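Local atomic coordinates of aerobactin synthase IucC (Klebsiella pneumoniae, PDB entry 6CN7), a protein that probably catalyses the ATP-dependent coupling of a second N6-acetyl-N6-hydroxylysine to its citryl-linked intermediate, yielding the siderophore aerobactin. Residues S121-L126 and Q381-A386; C133-H138 and A256-R261. The protein carries 5 engineered substitutions. One frame throughout, in Å; residues are numbered along the deposited sequence.

Contact 1 of 2, residues S121-L126 and Q381-A386; sequences SDLIDL and QPLIGA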
loop_
_atom_site.group_PDB
_atom_site.type_symbol
_atom_site.label_atom_id
_atom_site.label_comp_id
_atom_site.label_asym_id
_atom_site.label_seq_id
_atom_site.Cartn_x
_atom_site.Cartn_y
_atom_site.Cartn_z
ATOM N N SER A 121 -12.919 -30.676 -22.114
ATOM C CA SER A 121 -12.567 -31.894 -21.391
ATOM C C SER A 121 -11.310 -31.683 -20.556
ATOM O O SER A 121 -11.256 -32.069 -19.384
ATOM C CB SER A 121 -12.376 -33.048 -22.375
ATOM O OG SER A 121 -13.564 -33.293 -23.110
ATOM N N ASP A 122 -10.285 -31.067 -21.148
ATOM C CA ASP A 122 -9.100 -30.700 -20.378
ATOM C C ASP A 122 -9.484 -29.865 -19.162
ATOM O O ASP A 122 -9.020 -30.118 -18.047
ATOM C CB ASP A 122 -8.114 -29.931 -21.262
ATOM C CG ASP A 122 -7.450 -30.810 -22.302
ATOM O OD1 ASP A 122 -7.620 -32.046 -22.234
ATOM O OD2 ASP A 122 -6.754 -30.266 -23.188
ATOM N N LEU A 123 -10.355 -28.873 -19.361
ATOM C CA LEU A 123 -10.629 -27.907 -18.302
ATOM C C LEU A 123 -11.346 -28.554 -17.118
ATOM O O LEU A 123 -11.092 -28.195 -15.963
ATOM C CB LEU A 123 -11.439 -26.734 -18.852
ATOM C CG LEU A 123 -10.614 -25.771 -19.713
ATOM C CD1 LEU A 123 -11.512 -24.777 -20.427
ATOM C CD2 LEU A 123 -9.564 -25.028 -18.881
ATOM N N ILE A 124 -12.251 -29.503 -17.377
ATOM C CA ILE A 124 -12.969 -30.151 -16.280
ATOM C C ILE A 124 -12.129 -31.194 -15.558
ATOM O O ILE A 124 -12.547 -31.685 -14.502
ATOM C CB ILE A 124 -14.277 -30.801 -16.772
ATOM C CG1 ILE A 124 -13.992 -31.847 -17.857
ATOM C CG2 ILE A 124 -15.229 -29.726 -17.284
ATOM C CD1 ILE A 124 -15.210 -32.652 -18.266
ATOM N N ASP A 125 -10.958 -31.540 -16.085
ATOM C CA ASP A 125 -10.061 -32.485 -15.430
ATOM C C ASP A 125 -8.997 -31.814 -14.575
ATOM O O ASP A 125 -8.174 -32.516 -13.979
ATOM C CB ASP A 125 -9.383 -33.378 -16.472
ATOM C CG ASP A 125 -10.284 -34.489 -16.953
ATOM O OD1 ASP A 125 -11.348 -34.698 -16.336
ATOM O OD2 ASP A 125 -9.932 -35.153 -17.950
ATOM N N LEU A 126 -8.982 -30.487 -14.497
ATOM C CA LEU A 126 -8.029 -29.813 -13.630
ATOM C C LEU A 126 -8.336 -30.106 -12.167
ATOM O O LEU A 126 -9.438 -30.523 -11.804
ATOM C CB LEU A 126 -8.056 -28.299 -13.846
ATOM C CG LEU A 126 -7.309 -27.733 -15.057
ATOM C CD1 LEU A 126 -7.979 -28.175 -16.285
ATOM C CD2 LEU A 126 -7.292 -26.228 -15.014
ATOM N N GLN A 381 -16.510 -24.425 -26.951
ATOM C CA GLN A 381 -17.208 -25.636 -26.542
ATOM C C GLN A 381 -17.578 -25.521 -25.068
ATOM O O GLN A 381 -16.677 -25.421 -24.226
ATOM C CB GLN A 381 -16.340 -26.861 -26.769
ATOM C CG GLN A 381 -15.984 -27.097 -28.232
ATOM C CD GLN A 381 -17.194 -27.416 -29.089
ATOM O OE1 GLN A 381 -18.170 -27.998 -28.615
ATOM N NE2 GLN A 381 -17.139 -27.031 -30.361
ATOM N N PRO A 382 -18.863 -25.511 -24.708
ATOM C CA PRO A 382 -19.224 -25.336 -23.295
ATOM C C PRO A 382 -18.700 -26.472 -22.430
ATOM O O PRO A 382 -18.700 -27.637 -22.830
ATOM C CB PRO A 382 -20.756 -25.310 -23.318
ATOM C CG PRO A 382 -21.120 -24.959 -24.710
ATOM C CD PRO A 382 -20.052 -25.539 -25.577
ATOM N N LEU A 383 -18.253 -26.118 -21.222
ATOM C CA LEU A 383 -17.826 -27.132 -20.264
ATOM C C LEU A 383 -18.991 -28.006 -19.821
ATOM O O LEU A 383 -18.799 -29.190 -19.515
ATOM C CB LEU A 383 -17.175 -26.472 -19.050
ATOM C CG LEU A 383 -15.672 -26.207 -19.157
ATOM C CD1 LEU A 383 -15.349 -25.269 -20.313
ATOM C CD2 LEU A 383 -15.153 -25.648 -17.844
ATOM N N ILE A 384 -20.199 -27.443 -19.774
ATOM C CA ILE A 384 -21.367 -28.227 -19.393
ATOM C C ILE A 384 -21.595 -29.358 -20.384
ATOM O O ILE A 384 -22.068 -30.438 -20.009
ATOM C CB ILE A 384 -22.601 -27.309 -19.269
ATOM C CG1 ILE A 384 -23.810 -28.111 -18.778
ATOM C CG2 ILE A 384 -22.883 -26.606 -20.601
ATOM C CD1 ILE A 384 -24.907 -27.247 -18.174
ATOM N N GLY A 385 -21.262 -29.139 -21.657
ATOM C CA GLY A 385 -21.325 -30.219 -22.628
ATOM C C GLY A 385 -20.297 -31.300 -22.374
ATOM O O GLY A 385 -20.545 -32.476 -22.658
ATOM N N ALA A 386 -19.132 -30.927 -21.841
ATOM C CA ALA A 386 -18.133 -31.926 -21.479
ATOM C C ALA A 386 -18.633 -32.811 -20.345
ATOM O O ALA A 386 -18.485 -34.037 -20.397
ATOM C CB ALA A 386 -16.822 -31.245 -21.090
#
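Ile124 and Leu123 meet Leu383 and Ala386 in an apolar contact between the short helix 120-124 and helix 383-391. The segments run in opposite senses, and no hydrogen bond crosses between them. Ser121 and Ile124, like Leu383 and Ala386, are three residues apart; Ser121 faces Ala386 and Ile124 faces Leu383, with Leu123 beside Ile124. Ile124 serves both positions by dividing its branches: CD1 reaches CB of Ala386 at 3.5 Å, while CG2 rests 4.0 Å from CG of Leu383. This division follows from a chi1 of 59°, which puts CG1 between the backbone N and the carbonyl carbon and swings CG2 to the side of the N. The small Ala386 lets the helices come close here, with 5.6 Å between the CA atoms of Ser121 and Ala386; its CB also lies 4.1 Å from the backbone N of Ser121. Leu383 reaches across with its isobutyl end, sliding past Ile124 but crossing Leu123 at about a right angle. Its CD1 touches CD1 of Leu123 at 3.9 Å, and its CD2 lies 4.0 Å from CB of Leu123. Beside this apolar patch Asp125 forms a salt bridge with Arg390, which the side chains of Ser121 and Ile124 also touch. Ala120, just ahead of Ser121, extends the packing onto Leu383 and Ala386, while Ile384 turns away to Val494 and Met498, lodging helix 383-391 between the short helix 120-124 and the long helix 475-499.

Contact 2 of 2, residues C133-H138 and A256-R261; sequences CLLSGH and AQQSLR
Gln258 lays its carboxamide against Leu135 and Gly137, with NE2 3.7 Å from CA of Gly137 and OE1 3.9 Å from CB of Leu135. It is a worked case of a polar side chain that packs by shape on one partner and finds its hydrogen bond on another: none joins the two segments, and NE2 is instead bonded to OE1 of Gln426. The carboxamide arrives by a bent route, since chi2 of -69° folds the chain at the CB-CG bond and curls its end over the loop. Gly137 adopts a positive phi of 104°, a backbone conformation suited to glycine, and its CA is the atom that NE2 approaches. At the start of the segment, SG of Cys133 lies 4.1 Å from O of Ala256, a second and looser touch. Gln258 is held in place by a type I turn from Gln257 to Leu260, closed by the bond from Leu260 N to Gln257 O at 2.9 Å. On the facing side Ser136 OG bonds to Glu375, and NZ of Lys145 donates to O of the same serine. The turn links the antiparallel strands 252-256 and 262-265, so the contact sets the tip of a hairpin against the loop that leaves helix 128-133. Leu369 of strand 366-369 touches both Leu135 and Gln258, adding an edge strand of a separate mixed sheet.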
loop_
_atom_site.group_PDB
_atom_site.type_symbol
_atom_site.label_atom_id
_atom_site.label_comp_id
_atom_site.label_asym_id
_atom_site.label_seq_id
_atom_site.Cartn_x
_atom_site.Cartn_y
_atom_site.Cartn_z
ATOM N N CYS A 133 -9.883 -21.165 -9.889
ATOM C CA CYS A 133 -9.063 -19.994 -10.179
ATOM C C CYS A 133 -9.266 -19.499 -11.607
ATOM O O CYS A 133 -9.213 -18.291 -11.856
ATOM C CB CYS A 133 -7.584 -20.313 -9.947
ATOM S SG CYS A 133 -7.089 -20.400 -8.209
ATOM N N LEU A 134 -9.501 -20.405 -12.553
ATOM C CA LEU A 134 -9.567 -20.053 -13.965
ATOM C C LEU A 134 -10.960 -19.628 -14.411
ATOM O O LEU A 134 -11.165 -19.387 -15.606
ATOM C CB LEU A 134 -9.087 -21.230 -14.818
ATOM C CG LEU A 134 -7.643 -21.681 -14.573
ATOM C CD1 LEU A 134 -7.320 -22.873 -15.450
ATOM C CD2 LEU A 134 -6.659 -20.548 -14.826
ATOM N N LEU A 135 -11.914 -19.520 -13.490
ATOM C CA LEU A 135 -13.246 -19.069 -13.859
ATOM C C LEU A 135 -13.216 -17.598 -14.266
ATOM O O LEU A 135 -12.401 -16.810 -13.781
ATOM C CB LEU A 135 -14.220 -19.279 -12.702
ATOM C CG LEU A 135 -14.503 -20.736 -12.323
ATOM C CD1 LEU A 135 -15.372 -20.792 -11.081
ATOM C CD2 LEU A 135 -15.164 -21.488 -13.467
ATOM N N SER A 136 -14.130 -17.232 -15.169
ATOM C CA SER A 136 -14.135 -15.887 -15.735
ATOM C C SER A 136 -14.509 -14.821 -14.714
ATOM O O SER A 136 -14.202 -13.645 -14.926
ATOM C CB SER A 136 -15.104 -15.814 -16.914
ATOM O OG SER A 136 -14.761 -16.756 -17.913
ATOM N N GLY A 137 -15.154 -15.197 -13.618
ATOM C CA GLY A 137 -15.611 -14.231 -12.637
ATOM C C GLY A 137 -17.102 -13.982 -12.727
ATOM O O GLY A 137 -17.860 -14.715 -13.368
ATOM N N HIS A 138 -17.522 -12.913 -12.066
ATOM C CA HIS A 138 -18.949 -12.633 -11.956
ATOM C C HIS A 138 -19.516 -12.289 -13.330
ATOM O O HIS A 138 -18.972 -11.420 -14.020
ATOM C CB HIS A 138 -19.204 -11.493 -10.978
ATOM C CG HIS A 138 -20.625 -11.413 -10.511
ATOM N ND1 HIS A 138 -21.598 -10.722 -11.200
ATOM C CD2 HIS A 138 -21.239 -11.949 -9.431
ATOM C CE1 HIS A 138 -22.749 -10.831 -10.561
ATOM N NE2 HIS A 138 -22.558 -11.571 -9.485
ATOM N N ALA A 256 -6.325 -18.028 -2.947
ATOM C CA ALA A 256 -7.560 -17.259 -2.891
ATOM C C ALA A 256 -8.661 -17.933 -3.698
ATOM O O ALA A 256 -8.414 -18.503 -4.764
ATOM C CB ALA A 256 -7.331 -15.842 -3.414
ATOM N N GLN A 257 -9.884 -17.862 -3.177
ATOM C CA GLN A 257 -11.063 -18.310 -3.898
ATOM C C GLN A 257 -11.675 -17.134 -4.659
ATOM O O GLN A 257 -11.181 -16.004 -4.615
ATOM C CB GLN A 257 -12.081 -18.921 -2.935
ATOM C CG GLN A 257 -11.566 -20.105 -2.129
ATOM C CD GLN A 257 -12.609 -20.644 -1.165
ATOM O OE1 GLN A 257 -13.764 -20.218 -1.181
ATOM N NE2 GLN A 257 -12.205 -21.582 -0.318
ATOM N N GLN A 258 -12.776 -17.402 -5.363
ATOM C CA GLN A 258 -13.476 -16.335 -6.071
ATOM C C GLN A 258 -13.910 -15.226 -5.122
ATOM O O GLN A 258 -13.913 -14.050 -5.503
ATOM C CB GLN A 258 -14.685 -16.905 -6.813
ATOM C CG GLN A 258 -14.332 -17.749 -8.033
ATOM C CD GLN A 258 -13.751 -16.930 -9.171
ATOM O OE1 GLN A 258 -12.716 -17.280 -9.736
ATOM N NE2 GLN A 258 -14.424 -15.839 -9.522
ATOM N N SER A 259 -14.279 -15.575 -3.887
ATOM C CA SER A 259 -14.691 -14.575 -2.908
ATOM C C SER A 259 -13.527 -13.733 -2.405
ATOM O O SER A 259 -13.765 -12.723 -1.734
ATOM C CB SER A 259 -15.380 -15.253 -1.721
ATOM O OG SER A 259 -14.465 -16.047 -0.985
ATOM N N LEU A 260 -12.287 -14.135 -2.683
ATOM C CA LEU A 260 -11.105 -13.326 -2.409
ATOM C C LEU A 260 -10.756 -13.278 -0.922
ATOM O O LEU A 260 -9.577 -13.352 -0.560
ATOM C CB LEU A 260 -11.301 -11.908 -2.956
ATOM C CG LEU A 260 -10.064 -11.009 -2.992
ATOM C CD1 LEU A 260 -8.950 -11.622 -3.829
ATOM C CD2 LEU A 260 -10.438 -9.640 -3.535
ATOM N N ARG A 261 -11.759 -13.146 -0.051
ATOM C CA ARG A 261 -11.509 -13.140 1.386
ATOM C C ARG A 261 -11.376 -14.541 1.965
ATOM O O ARG A 261 -10.747 -14.703 3.016
ATOM C CB ARG A 261 -12.627 -12.401 2.120
ATOM C CG ARG A 261 -12.604 -10.885 1.965
ATOM C CD ARG A 261 -13.728 -10.251 2.765
ATOM N NE ARG A 261 -13.626 -10.578 4.185
ATOM C CZ ARG A 261 -14.614 -10.442 5.064
ATOM N NH1 ARG A 261 -15.800 -9.985 4.679
ATOM N NH2 ARG A 261 -14.419 -10.767 6.336
#

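Overall arrangement
From the N terminus the chain passes through 121-126 and, a few residues later, 133-138, so each contact begins in nearly the same place but closes a loop of different length. Contact 2 closes first, when 256-261 returns at the hairpin of strands 252-256 and 262-265; contact 1 closes only at 381-386, and the smaller loop is nested within the larger. Their centres are 18 Å apart, yet they touch where CD2 of Leu126 packs on CD1 of Leu134 at 3.4 Å. Glu375, already met at Ser136, also bonds through its backbone to Leu383. Together they tie the 120-138 region to the 252-265 hairpin and to helix 383-391.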